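PDB 6LXU: L-methionine gamma-lyase from Fusobacterium nucleatum subsp. nucleatum, which belongs to the pyridoxal-phosphate-dependent enzymes of the Cys/Met metabolism family and assembles from four copies of its chain, with the cofactor bound covalently. Local coordinates for residues 87-92 / 221-225; 84-88 / 245-249; 322-327 / 351-355; 283-287 / 392-398; 104-110 / 150-155. All blocks are in the same frame, centred on the assembly; numbering follows the deposited sequence.

Contact 1: residues 87-92 / 221-225; sequences SSGMGA and IAGLV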
# COMPACT_ATOMS: atom_id res chain seq x y z
N SER A 87 11.63 -4.48 -11.51
CA SER A 87 11.70 -3.71 -10.27
C SER A 87 12.77 -2.61 -10.25
O SER A 87 12.96 -1.98 -9.21
CB SER A 87 11.83 -4.63 -9.08
OG SER A 87 13.03 -5.36 -9.19
N SER A 88 13.43 -2.35 -11.38
CA SER A 88 14.21 -1.12 -11.57
C SER A 88 14.54 -0.99 -13.05
O SER A 88 14.47 -1.97 -13.80
CB SER A 88 15.52 -1.13 -10.77
OG SER A 88 16.43 -2.08 -11.30
N GLY A 89 14.93 0.20 -13.45
CA GLY A 89 15.54 0.41 -14.76
C GLY A 89 16.73 -0.50 -15.00
O GLY A 89 16.85 -1.10 -16.08
N MET A 90 17.61 -0.64 -14.01
CA MET A 90 18.73 -1.56 -14.18
C MET A 90 18.24 -3.00 -14.31
O MET A 90 18.89 -3.80 -15.00
CB MET A 90 19.76 -1.43 -13.06
CG MET A 90 20.50 -0.10 -13.05
SD MET A 90 21.14 0.44 -14.64
CE MET A 90 22.26 -0.89 -15.07
N GLY A 91 17.11 -3.34 -13.69
CA GLY A 91 16.48 -4.63 -13.93
C GLY A 91 16.02 -4.83 -15.36
O GLY A 91 16.16 -5.92 -15.92
N ALA A 92 15.43 -3.79 -15.96
CA ALA A 92 15.02 -3.84 -17.36
C ALA A 92 16.24 -4.01 -18.27
O ALA A 92 16.23 -4.86 -19.18
CB ALA A 92 14.25 -2.59 -17.72
N ILE A 221 10.88 2.55 -7.58
CA ILE A 221 12.00 2.11 -8.41
C ILE A 221 11.43 1.04 -9.35
O ILE A 221 10.83 0.06 -8.88
CB ILE A 221 13.14 1.53 -7.56
CG1 ILE A 221 13.67 2.54 -6.51
CG2 ILE A 221 14.27 1.04 -8.45
CD1 ILE A 221 14.38 3.76 -7.05
N ALA A 222 11.57 1.24 -10.67
CA ALA A 222 10.97 0.31 -11.63
C ALA A 222 11.55 0.51 -13.01
O ALA A 222 12.04 1.59 -13.35
CB ALA A 222 9.46 0.52 -11.68
N GLY A 223 11.48 -0.56 -13.81
CA GLY A 223 11.95 -0.54 -15.19
C GLY A 223 10.90 -1.12 -16.11
O GLY A 223 10.04 -1.89 -15.69
N LEU A 224 11.01 -0.75 -17.39
CA LEU A 224 10.10 -1.26 -18.42
C LEU A 224 10.88 -1.53 -19.69
O LEU A 224 11.84 -0.83 -20.00
CB LEU A 224 8.97 -0.27 -18.71
CG LEU A 224 8.03 0.04 -17.55
CD1 LEU A 224 7.21 1.28 -17.79
CD2 LEU A 224 7.15 -1.15 -17.24
N VAL A 225 10.44 -2.56 -20.41
CA VAL A 225 10.98 -2.91 -21.72
C VAL A 225 9.83 -2.99 -22.71
O VAL A 225 8.78 -3.52 -22.36
CB VAL A 225 11.69 -4.29 -21.66
CG1 VAL A 225 12.22 -4.70 -23.03
CG2 VAL A 225 12.80 -4.30 -20.62
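Ser-88 and Gly-89 meet Ala-222 and Gly-223 backbone against backbone, a buried contact in which the start of helix 89-100 lies on the chain entering strand 223-227 of the seven-stranded sheet. The CA atoms of Ser-88 and Ala-222 are only 3.5 Å apart, a spacing that leaves no room for side chains between them. Gly-223, having none, lets the first turn settle, and its CA meets Ser-88 O at 3.2 Å in a CA-H...O contact with 136° at the hydrogen. No conventional hydrogen bond crosses. At one end Ile-221 CG2 presses on Ser-88 CB at 3.4 Å, tighter than ordinary van der Waals contact; the branch gets there by standing anti to the backbone N of Ile-221. One turn along the helix, Ala-92 CB points at the strand and touches Val-225 CG2 at 3.7 Å.

The polar groups work in other directions. Ser-88 is the N-cap: its OG accepts from Gly-91 N at 2.8 Å and 150°, and also bonds Gly-245 O of the second subunit. Gly-89 N and Met-90 N both donate to phosphate oxygens of the modified lysine LLP at position 212. The close backbone packing probably helps to set the position of a helix start whose N-H groups hold the cofactor phosphate, and the positive end of the helix dipole probably favours that anion.

Contact 2: residues 84-88 / 245-249; sequences IAMSS and GAVLG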
# COMPACT_ATOMS: atom_id res chain seq x y z
N ILE A 84 7.34 -5.48 -20.86
CA ILE A 84 7.77 -6.25 -19.70
C ILE A 84 8.16 -5.27 -18.61
O ILE A 84 8.85 -4.29 -18.88
CB ILE A 84 8.99 -7.13 -19.99
CG1 ILE A 84 8.93 -7.78 -21.37
CG2 ILE A 84 9.13 -8.20 -18.92
CD1 ILE A 84 10.24 -8.41 -21.71
N ALA A 85 7.73 -5.55 -17.38
CA ALA A 85 8.05 -4.72 -16.23
C ALA A 85 9.03 -5.42 -15.30
O ALA A 85 8.97 -6.64 -15.11
CB ALA A 85 6.81 -4.35 -15.47
N MET A 86 9.89 -4.61 -14.69
CA MET A 86 10.89 -5.06 -13.73
C MET A 86 10.94 -4.08 -12.57
O MET A 86 10.43 -2.97 -12.64
CB MET A 86 12.28 -5.16 -14.37
CG MET A 86 12.40 -6.18 -15.49
SD MET A 86 11.73 -5.63 -17.07
CE MET A 86 12.34 -6.97 -18.09
N SER A 87 11.63 -4.48 -11.51
CA SER A 87 11.70 -3.71 -10.27
C SER A 87 12.77 -2.61 -10.25
O SER A 87 12.96 -1.98 -9.21
CB SER A 87 11.83 -4.63 -9.08
OG SER A 87 13.03 -5.36 -9.19
N SER A 88 13.43 -2.35 -11.38
CA SER A 88 14.21 -1.12 -11.57
C SER A 88 14.54 -0.99 -13.05
O SER A 88 14.47 -1.97 -13.80
CB SER A 88 15.52 -1.13 -10.77
OG SER A 88 16.43 -2.08 -11.30
N GLY A 245 15.63 -12.02 -11.73
CA GLY A 245 14.57 -12.02 -10.74
C GLY A 245 14.12 -10.63 -10.31
O GLY A 245 13.66 -10.46 -9.19
N ALA A 246 14.22 -9.64 -11.20
CA ALA A 246 13.87 -8.26 -10.86
C ALA A 246 12.35 -8.05 -11.00
O ALA A 246 11.88 -7.32 -11.87
CB ALA A 246 14.65 -7.30 -11.72
N VAL A 247 11.61 -8.68 -10.09
CA VAL A 247 10.15 -8.74 -10.16
C VAL A 247 9.54 -7.51 -9.52
O VAL A 247 9.73 -7.25 -8.34
CB VAL A 247 9.62 -10.00 -9.47
CG1 VAL A 247 8.10 -10.06 -9.52
CG2 VAL A 247 10.20 -11.25 -10.11
N LEU A 248 8.76 -6.76 -10.31
CA LEU A 248 8.07 -5.57 -9.82
C LEU A 248 6.97 -5.96 -8.83
O LEU A 248 6.16 -6.85 -9.06
CB LEU A 248 7.47 -4.81 -11.00
CG LEU A 248 6.84 -3.46 -10.66
CD1 LEU A 248 7.86 -2.49 -10.08
CD2 LEU A 248 6.22 -2.87 -11.91
N GLY A 249 6.92 -5.25 -7.71
CA GLY A 249 5.86 -5.46 -6.74
C GLY A 249 4.52 -4.97 -7.30
O GLY A 249 4.48 -3.91 -7.92
O HOH W 1 8.14 -7.97 -12.81
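Ala-246 O receives Ser-87 N at 2.9 Å with an N-H...O angle of 143°, and the same oxygen lies 3.1 Å from Met-86 CA in a CA-H...O contact. The amide stands above the carbonyl plane, 57° out of it, so the bond does not use an in-plane lone pair. Ala-246 is the centre of an inverse gamma turn, closed by a weak bond from Val-247 N to Gly-245 O, and this tight bend brings the carbonyl to the end of strand 82-86. A second link is indirect: one water donates to Ala-85 O at 2.8 Å and accepts from Leu-248 N at 2.8 Å.

Apolar contacts fill in around these bonds. With CG anti to its backbone N (chi1 -174°), Leu-248 leans across the end of the strand, placing CD2 at 3.9 Å from Ala-85 CB and CD1 beside Met-86 O. Ala-246 CB, for its part, faces Met-86 CB at 4.1 Å. The hydroxyl of Ser-87 finds its main partner in Ser-87 of the second subunit, while Gly-245 O accepts from Ser-88 OG of that subunit, which places this join at the subunit interface.

Strand 82-86 is the outermost on its side of the sheet within the chain. Around its end, Ala-85 N bonds Glu-71, Ala-85 O a water, and Ser-87 N, just beyond it, the carbonyl at the gamma turn.

Contact 3: residues 322-327 / 351-355; sequences GFEAGK and HPASM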
# COMPACT_ATOMS: atom_id res chain seq x y z
N GLY A 322 32.70 28.19 -11.40
CA GLY A 322 33.26 26.88 -11.10
C GLY A 322 32.75 26.20 -9.84
O GLY A 322 31.56 26.30 -9.48
N PHE A 323 33.66 25.53 -9.14
CA PHE A 323 33.32 24.58 -8.06
C PHE A 323 32.60 25.24 -6.90
O PHE A 323 31.54 24.76 -6.46
CB PHE A 323 34.60 23.90 -7.57
CG PHE A 323 34.36 22.77 -6.60
CD1 PHE A 323 34.09 21.50 -7.07
CD2 PHE A 323 34.45 22.98 -5.24
CE1 PHE A 323 33.90 20.45 -6.18
CE2 PHE A 323 34.26 21.94 -4.35
CZ PHE A 323 33.98 20.67 -4.82
N GLU A 324 33.14 26.35 -6.39
CA GLU A 324 32.53 27.03 -5.27
C GLU A 324 31.19 27.65 -5.65
O GLU A 324 30.29 27.72 -4.81
CB GLU A 324 33.47 28.08 -4.67
CG GLU A 324 34.75 27.50 -4.08
CD GLU A 324 34.51 26.54 -2.92
OE1 GLU A 324 33.64 26.82 -2.07
OE2 GLU A 324 35.19 25.50 -2.85
N ALA A 325 31.06 28.11 -6.90
CA ALA A 325 29.80 28.65 -7.37
C ALA A 325 28.70 27.58 -7.38
O ALA A 325 27.56 27.88 -7.01
CB ALA A 325 29.95 29.26 -8.75
N GLY A 326 29.05 26.36 -7.79
CA GLY A 326 28.10 25.25 -7.77
C GLY A 326 27.58 24.97 -6.38
O GLY A 326 26.36 24.86 -6.16
N LYS A 327 28.48 24.88 -5.42
CA LYS A 327 28.06 24.60 -4.04
C LYS A 327 27.26 25.75 -3.45
O LYS A 327 26.22 25.54 -2.81
CB LYS A 327 29.27 24.28 -3.15
CG LYS A 327 30.07 23.07 -3.58
CD LYS A 327 30.94 22.49 -2.47
CE LYS A 327 31.91 23.51 -1.88
NZ LYS A 327 32.60 22.97 -0.68
N HIS A 351 25.06 18.98 -8.26
CA HIS A 351 26.33 19.55 -8.70
C HIS A 351 27.31 18.39 -8.68
O HIS A 351 27.87 18.08 -7.63
CB HIS A 351 26.73 20.67 -7.74
CG HIS A 351 28.08 21.25 -8.02
ND1 HIS A 351 29.05 21.39 -7.04
CD2 HIS A 351 28.62 21.75 -9.16
CE1 HIS A 351 30.12 21.95 -7.57
NE2 HIS A 351 29.89 22.17 -8.85
N PRO A 352 27.48 17.70 -9.83
CA PRO A 352 28.23 16.44 -9.77
C PRO A 352 29.64 16.55 -9.18
O PRO A 352 30.07 15.63 -8.46
CB PRO A 352 28.27 15.99 -11.23
CG PRO A 352 27.06 16.58 -11.84
CD PRO A 352 26.78 17.85 -11.12
N ALA A 353 30.35 17.65 -9.43
CA ALA A 353 31.73 17.76 -8.95
C ALA A 353 31.84 17.67 -7.43
O ALA A 353 32.83 17.12 -6.94
CB ALA A 353 32.39 19.05 -9.46
N SER A 354 30.86 18.19 -6.70
CA SER A 354 30.88 18.14 -5.24
C SER A 354 30.02 17.03 -4.64
O SER A 354 30.10 16.79 -3.44
CB SER A 354 30.42 19.47 -4.65
OG SER A 354 29.04 19.69 -4.89
N MET A 355 29.20 16.36 -5.46
CA MET A 355 28.18 15.43 -4.95
C MET A 355 28.49 14.02 -5.46
O MET A 355 29.29 13.31 -4.83
CB MET A 355 26.78 15.96 -5.31
CG MET A 355 26.50 17.25 -4.56
SD MET A 355 24.96 18.08 -4.98
CE MET A 355 23.73 16.86 -4.50
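His-351 lays its imidazole flat on the backbone of Gly-326: the glycine CA sits 3.7 Å from the ring centroid and 9° off the normal, a CH-pi contact over the middle of the face. The ring is sent toward helix 322-332 by a CG anti to the backbone N, and the bare CA of Gly-326 lets it come so near. Its rotation is fixed at both nitrogens, since ND1 shares a 2.7 Å hydrogen bond with Ser-354 OG and NE2 bonds to Asp-372 O. Ser-354 turns OG back between its own backbone N and carbonyl carbon, which brings the hydroxyl to the histidine and leaves CB facing the helix.

Phe-323 also swings CG anti to its backbone N (chi1 -172°) and reaches past the histidine, the two rings meeting obliquely with centroids 5.6 Å apart and planes at 57°. One side of the phenyl then runs down the 351-355 turn. CD1 lies 3.8 Å from Ala-353 CB, Ala-353 O approaches CE1 at the ring edge, and CZ touches Ser-354 CB at 3.8 Å. That same CB meets Lys-327 CD at 3.8 Å, so this one carbon touches both the ring and the lysine chain. Lys-327 bends at chi3 and carries NZ onward to a salt bridge with Glu-44 of the second subunit.

Helix 322-332 thus packs through its first turns on the irregular turn after strand 348-350, in the part of the fold built on the five-stranded sheet. Met-355, next along the turn, rests on Leu-330 of the helix and on Phe-40 of the second subunit.

Contact 4: residues 283-287 / 392-398; sequences KHPKV and EQGLEKI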
# COMPACT_ATOMS: atom_id res chain seq x y z
N LYS A 283 20.50 33.36 -20.77
CA LYS A 283 20.70 34.82 -20.76
C LYS A 283 21.30 35.32 -19.45
O LYS A 283 21.53 36.53 -19.31
CB LYS A 283 19.38 35.53 -21.04
CG LYS A 283 18.83 35.29 -22.43
CD LYS A 283 17.44 35.86 -22.62
CE LYS A 283 16.98 35.74 -24.07
NZ LYS A 283 15.54 36.06 -24.24
N HIS A 284 21.58 34.43 -18.49
CA HIS A 284 22.03 34.88 -17.19
C HIS A 284 23.54 35.13 -17.20
O HIS A 284 24.28 34.25 -17.60
CB HIS A 284 21.69 33.86 -16.10
CG HIS A 284 21.73 34.45 -14.73
ND1 HIS A 284 22.91 34.72 -14.07
CD2 HIS A 284 20.74 34.86 -13.90
CE1 HIS A 284 22.64 35.26 -12.90
NE2 HIS A 284 21.33 35.35 -12.77
N PRO A 285 23.98 36.30 -16.69
CA PRO A 285 25.43 36.59 -16.72
C PRO A 285 26.34 35.64 -15.96
O PRO A 285 27.51 35.51 -16.34
CB PRO A 285 25.53 38.01 -16.15
CG PRO A 285 24.18 38.60 -16.31
CD PRO A 285 23.20 37.47 -16.22
N LYS A 286 25.84 34.95 -14.93
CA LYS A 286 26.67 34.02 -14.17
C LYS A 286 26.73 32.59 -14.71
O LYS A 286 27.48 31.75 -14.20
CB LYS A 286 26.25 34.02 -12.70
CG LYS A 286 26.51 35.38 -12.06
CD LYS A 286 26.23 35.37 -10.58
CE LYS A 286 26.38 36.76 -10.00
NZ LYS A 286 25.98 36.80 -8.58
N VAL A 287 25.97 32.35 -15.77
CA VAL A 287 25.91 31.05 -16.42
C VAL A 287 26.69 31.20 -17.71
O VAL A 287 26.35 32.04 -18.53
CB VAL A 287 24.45 30.64 -16.70
CG1 VAL A 287 24.40 29.33 -17.49
CG2 VAL A 287 23.69 30.50 -15.39
N GLU A 392 17.17 32.45 -9.27
CA GLU A 392 17.66 33.83 -9.32
C GLU A 392 18.26 34.25 -7.99
O GLU A 392 19.38 34.79 -7.97
CB GLU A 392 16.54 34.78 -9.74
CG GLU A 392 16.89 36.27 -9.72
CD GLU A 392 18.08 36.67 -10.55
OE1 GLU A 392 18.49 35.92 -11.47
OE2 GLU A 392 18.64 37.76 -10.28
N GLN A 393 17.57 34.01 -6.87
CA GLN A 393 18.12 34.40 -5.57
C GLN A 393 19.37 33.60 -5.23
O GLN A 393 20.30 34.15 -4.64
CB GLN A 393 17.06 34.38 -4.45
CG GLN A 393 16.53 33.00 -4.04
CD GLN A 393 17.46 32.21 -3.15
OE1 GLN A 393 18.29 32.77 -2.42
NE2 GLN A 393 17.33 30.89 -3.19
N GLY A 394 19.42 32.32 -5.61
CA GLY A 394 20.62 31.53 -5.39
C GLY A 394 21.80 32.03 -6.20
O GLY A 394 22.94 32.10 -5.70
N LEU A 395 21.55 32.35 -7.46
CA LEU A 395 22.60 32.88 -8.35
C LEU A 395 23.14 34.23 -7.85
O LEU A 395 24.33 34.51 -8.03
CB LEU A 395 22.09 33.01 -9.78
CG LEU A 395 21.85 31.69 -10.52
CD1 LEU A 395 20.97 31.93 -11.74
CD2 LEU A 395 23.16 31.02 -10.91
N GLU A 396 22.29 35.04 -7.22
CA GLU A 396 22.71 36.32 -6.63
C GLU A 396 23.79 36.14 -5.56
O GLU A 396 24.61 37.05 -5.36
CB GLU A 396 21.52 37.07 -6.01
CG GLU A 396 20.59 37.72 -7.02
CD GLU A 396 19.34 38.34 -6.40
OE1 GLU A 396 19.04 38.10 -5.21
OE2 GLU A 396 18.63 39.08 -7.13
N LYS A 397 23.80 34.99 -4.89
CA LYS A 397 24.76 34.71 -3.81
C LYS A 397 26.16 34.34 -4.31
O LYS A 397 27.09 34.29 -3.50
CB LYS A 397 24.26 33.60 -2.88
CG LYS A 397 22.85 33.77 -2.34
CD LYS A 397 22.63 35.10 -1.66
CE LYS A 397 21.29 35.14 -0.95
NZ LYS A 397 20.14 35.19 -1.90
N ILE A 398 26.32 34.04 -5.59
CA ILE A 398 27.64 33.70 -6.13
C ILE A 398 28.44 34.98 -6.27
O ILE A 398 28.02 35.90 -6.97
CB ILE A 398 27.55 32.99 -7.50
CG1 ILE A 398 26.79 31.67 -7.39
CG2 ILE A 398 28.96 32.75 -8.06
CD1 ILE A 398 26.32 31.13 -8.73
OXT ILE A 398 29.53 35.13 -5.70
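Lys-286 brings its ammonium group between a carbonyl near the end of helix 384-396 and the C-terminal carboxylate, where NZ donates to Ile-398 O at 2.8 Å and to Leu-395 O at 2.9 Å. Ile-398 O belongs to the carboxylate, and the bond to it lies in the carbonyl plane. Leu-395 O has two donors, Lys-286 NZ and the Ile-398 amide, which arrive from opposite faces of its plane. The lysine spans the distance because its chain is extended beyond CG.

The imidazole of His-284 has both nitrogens engaged. ND1 accepts from Lys-286 N at 3.1 Å with an angle of 163°, close to the ring plane; NE2 donates to Glu-392 OE1 in a weak bond, 3.2 Å long and bent to 132°. Its CG stands anti to the backbone N (chi1 -161°), which turns the ring toward the helix. There Leu-395 CD1 lies over one face, 3.7 Å from the centroid, with Pro-285 CD over the other. Within the turn from His-284 to Val-287, a type I beta turn, Val-287 N donates to His-284 O.

Of the bonds across the contact, the two of Lys-286 NZ are sound and that of His-284 NE2 is weak. The lysine is probably held in its charged form by the negative terminus and helix end, fastening the last residues of the protein to the turn before strand 287-291 at the surface.

Contact 5: residues 104-110 / 150-155; sequences GDHVVTD and NTRVVY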
# COMPACT_ATOMS: atom_id res chain seq x y z
N GLY A 104 31.48 -14.38 -25.79
CA GLY A 104 31.94 -14.35 -27.19
C GLY A 104 31.24 -13.33 -28.07
O GLY A 104 31.70 -13.06 -29.19
N ASP A 105 30.11 -12.77 -27.60
CA ASP A 105 29.43 -11.70 -28.31
C ASP A 105 30.16 -10.39 -28.08
O ASP A 105 30.95 -10.24 -27.14
CB ASP A 105 27.98 -11.52 -27.82
CG ASP A 105 27.03 -12.58 -28.31
OD1 ASP A 105 27.40 -13.37 -29.21
OD2 ASP A 105 25.87 -12.60 -27.83
N HIS A 106 29.83 -9.43 -28.93
CA HIS A 106 30.37 -8.08 -28.90
C HIS A 106 29.24 -7.04 -28.81
O HIS A 106 28.14 -7.24 -29.34
CB HIS A 106 31.26 -7.88 -30.14
CG HIS A 106 31.84 -6.50 -30.30
ND1 HIS A 106 31.48 -5.67 -31.34
CD2 HIS A 106 32.78 -5.84 -29.60
CE1 HIS A 106 32.17 -4.55 -31.26
NE2 HIS A 106 32.97 -4.63 -30.22
N VAL A 107 29.55 -5.95 -28.13
CA VAL A 107 28.63 -4.82 -27.93
C VAL A 107 29.34 -3.55 -28.36
O VAL A 107 30.50 -3.33 -28.00
CB VAL A 107 28.23 -4.69 -26.44
CG1 VAL A 107 27.37 -3.44 -26.20
CG2 VAL A 107 27.52 -5.95 -25.97
N VAL A 108 28.63 -2.72 -29.13
CA VAL A 108 29.06 -1.36 -29.42
C VAL A 108 28.17 -0.40 -28.66
O VAL A 108 26.94 -0.49 -28.78
CB VAL A 108 29.00 -1.04 -30.93
CG1 VAL A 108 29.34 0.42 -31.21
CG2 VAL A 108 29.92 -1.96 -31.71
N THR A 109 28.76 0.51 -27.93
CA THR A 109 27.98 1.50 -27.17
C THR A 109 28.79 2.78 -26.99
O THR A 109 29.87 2.94 -27.58
CB THR A 109 27.45 0.89 -25.85
OG1 THR A 109 26.46 1.76 -25.29
CG2 THR A 109 28.57 0.68 -24.84
N ASP A 110 28.25 3.72 -26.22
CA ASP A 110 28.86 5.02 -26.03
C ASP A 110 29.55 5.08 -24.68
O ASP A 110 29.16 4.38 -23.76
CB ASP A 110 27.78 6.10 -26.14
CG ASP A 110 28.34 7.46 -26.53
OD1 ASP A 110 28.99 8.10 -25.68
OD2 ASP A 110 28.13 7.88 -27.68
N ASN A 150 30.50 -10.53 -34.89
CA ASN A 150 29.91 -10.98 -33.63
C ASN A 150 29.27 -9.85 -32.80
O ASN A 150 28.93 -10.08 -31.63
CB ASN A 150 30.94 -11.75 -32.78
CG ASN A 150 32.09 -10.89 -32.33
OD1 ASN A 150 32.55 -10.02 -33.06
ND2 ASN A 150 32.56 -11.12 -31.11
N THR A 151 29.10 -8.65 -33.36
CA THR A 151 28.35 -7.59 -32.67
C THR A 151 26.90 -8.01 -32.55
O THR A 151 26.19 -8.17 -33.53
CB THR A 151 28.47 -6.25 -33.40
OG1 THR A 151 29.85 -5.94 -33.53
CG2 THR A 151 27.76 -5.13 -32.60
N ARG A 152 26.47 -8.22 -31.30
CA ARG A 152 25.11 -8.65 -31.02
C ARG A 152 24.20 -7.49 -30.60
O ARG A 152 23.00 -7.57 -30.79
CB ARG A 152 25.14 -9.73 -29.93
CG ARG A 152 23.81 -10.25 -29.46
CD ARG A 152 22.94 -10.81 -30.57
NE ARG A 152 21.76 -11.49 -30.03
CZ ARG A 152 20.63 -11.73 -30.70
NH1 ARG A 152 20.50 -11.32 -31.97
NH2 ARG A 152 19.64 -12.38 -30.12
N VAL A 153 24.78 -6.46 -29.99
CA VAL A 153 24.01 -5.32 -29.48
C VAL A 153 24.73 -4.03 -29.82
O VAL A 153 25.94 -3.89 -29.62
CB VAL A 153 23.83 -5.40 -27.94
CG1 VAL A 153 23.32 -4.08 -27.36
CG2 VAL A 153 22.89 -6.54 -27.58
N VAL A 154 23.95 -3.07 -30.31
CA VAL A 154 24.33 -1.67 -30.33
C VAL A 154 23.40 -0.99 -29.32
O VAL A 154 22.19 -1.05 -29.48
CB VAL A 154 24.23 -1.05 -31.75
CG1 VAL A 154 24.39 0.45 -31.71
CG2 VAL A 154 25.27 -1.68 -32.65
N TYR A 155 23.98 -0.43 -28.26
CA TYR A 155 23.22 0.11 -27.13
C TYR A 155 23.37 1.61 -27.12
O TYR A 155 24.50 2.11 -27.10
CB TYR A 155 23.72 -0.51 -25.83
CG TYR A 155 22.89 -0.12 -24.63
CD1 TYR A 155 23.08 1.09 -24.01
CD2 TYR A 155 21.91 -0.96 -24.13
CE1 TYR A 155 22.31 1.49 -22.92
CE2 TYR A 155 21.14 -0.60 -23.03
CZ TYR A 155 21.34 0.63 -22.42
OH TYR A 155 20.57 0.97 -21.32
O HOH W 2 27.06 -12.55 -31.81
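His-106 and Thr-151 lie side by side on one face of the sheet, pointing the same way, with ND1 and OG1 joined at 2.7 Å and 165°. Thr-109 OG1 donates to Tyr-155 O, also at 2.7 Å, from above the carbonyl plane; being anti to its backbone N (chi1 -167°), the hydroxyl is directed at the neighbouring strand. At the start of the pair Asn-150 ND2 donates to Gly-104 O at 2.9 Å and 166°, with the oxygen in the plane of the amide.

Between these side-chain bonds runs a parallel backbone pairing. His-106 N donates to Asn-150 O, and Arg-152 N gives to His-106 O at 2.8 Å. Val-108 then uses both its N and its O, with Val-153 O and Tyr-155 N, each at 3.0 Å. His-106 pairs with Thr-151 but Val-107 with Val-153, so Arg-152 is the extra residue of a beta bulge.

Outward from the bonds, Val-108 CG2 meets Thr-151 CG2 at 3.9 Å on the face of His-106, and Val-107 CG2 meets Val-153 CB at 4.2 Å on the other. The carboxylate of Asp-105 lies along the aliphatic part of Arg-152, while their charged ends go to Lys-102 and to Asn-181 and Val-100.

The strands are inner members of the seven-stranded sheet. Strand 106-110 has strand 131-135 on its far side, reached through a beta-alpha-beta crossover by helix 115-125; strand 151-157 has strand 183-187. Val-107 and Tyr-155 both touch Met-121 of that helix.

In the fold
Contacts 1, 2 and 5 are buried and belong to the seven-stranded sheet, whereas contacts 3 and 4 lie around the five-stranded one, partly buried and at the surface respectively. Contacts 1 and 2 share Ser-87 and Ser-88 and touch through the antiparallel pairing of strands 82-86 and 223-227, with centres about 6 Å apart. Contact 5 lies further across the same sheet, about 21 Å from contact 1 between centres. Contacts 3 and 4 meet where Ala-325 packs on Ile-398. Contact 1 is mostly backbone packing; contact 2 joins a backbone bond and a bridging water to small apolar contacts; strand pairing rules contact 5, ring packing contact 3 and charge contact 4. Contacts 1, 2 and 3 also touch the second subunit.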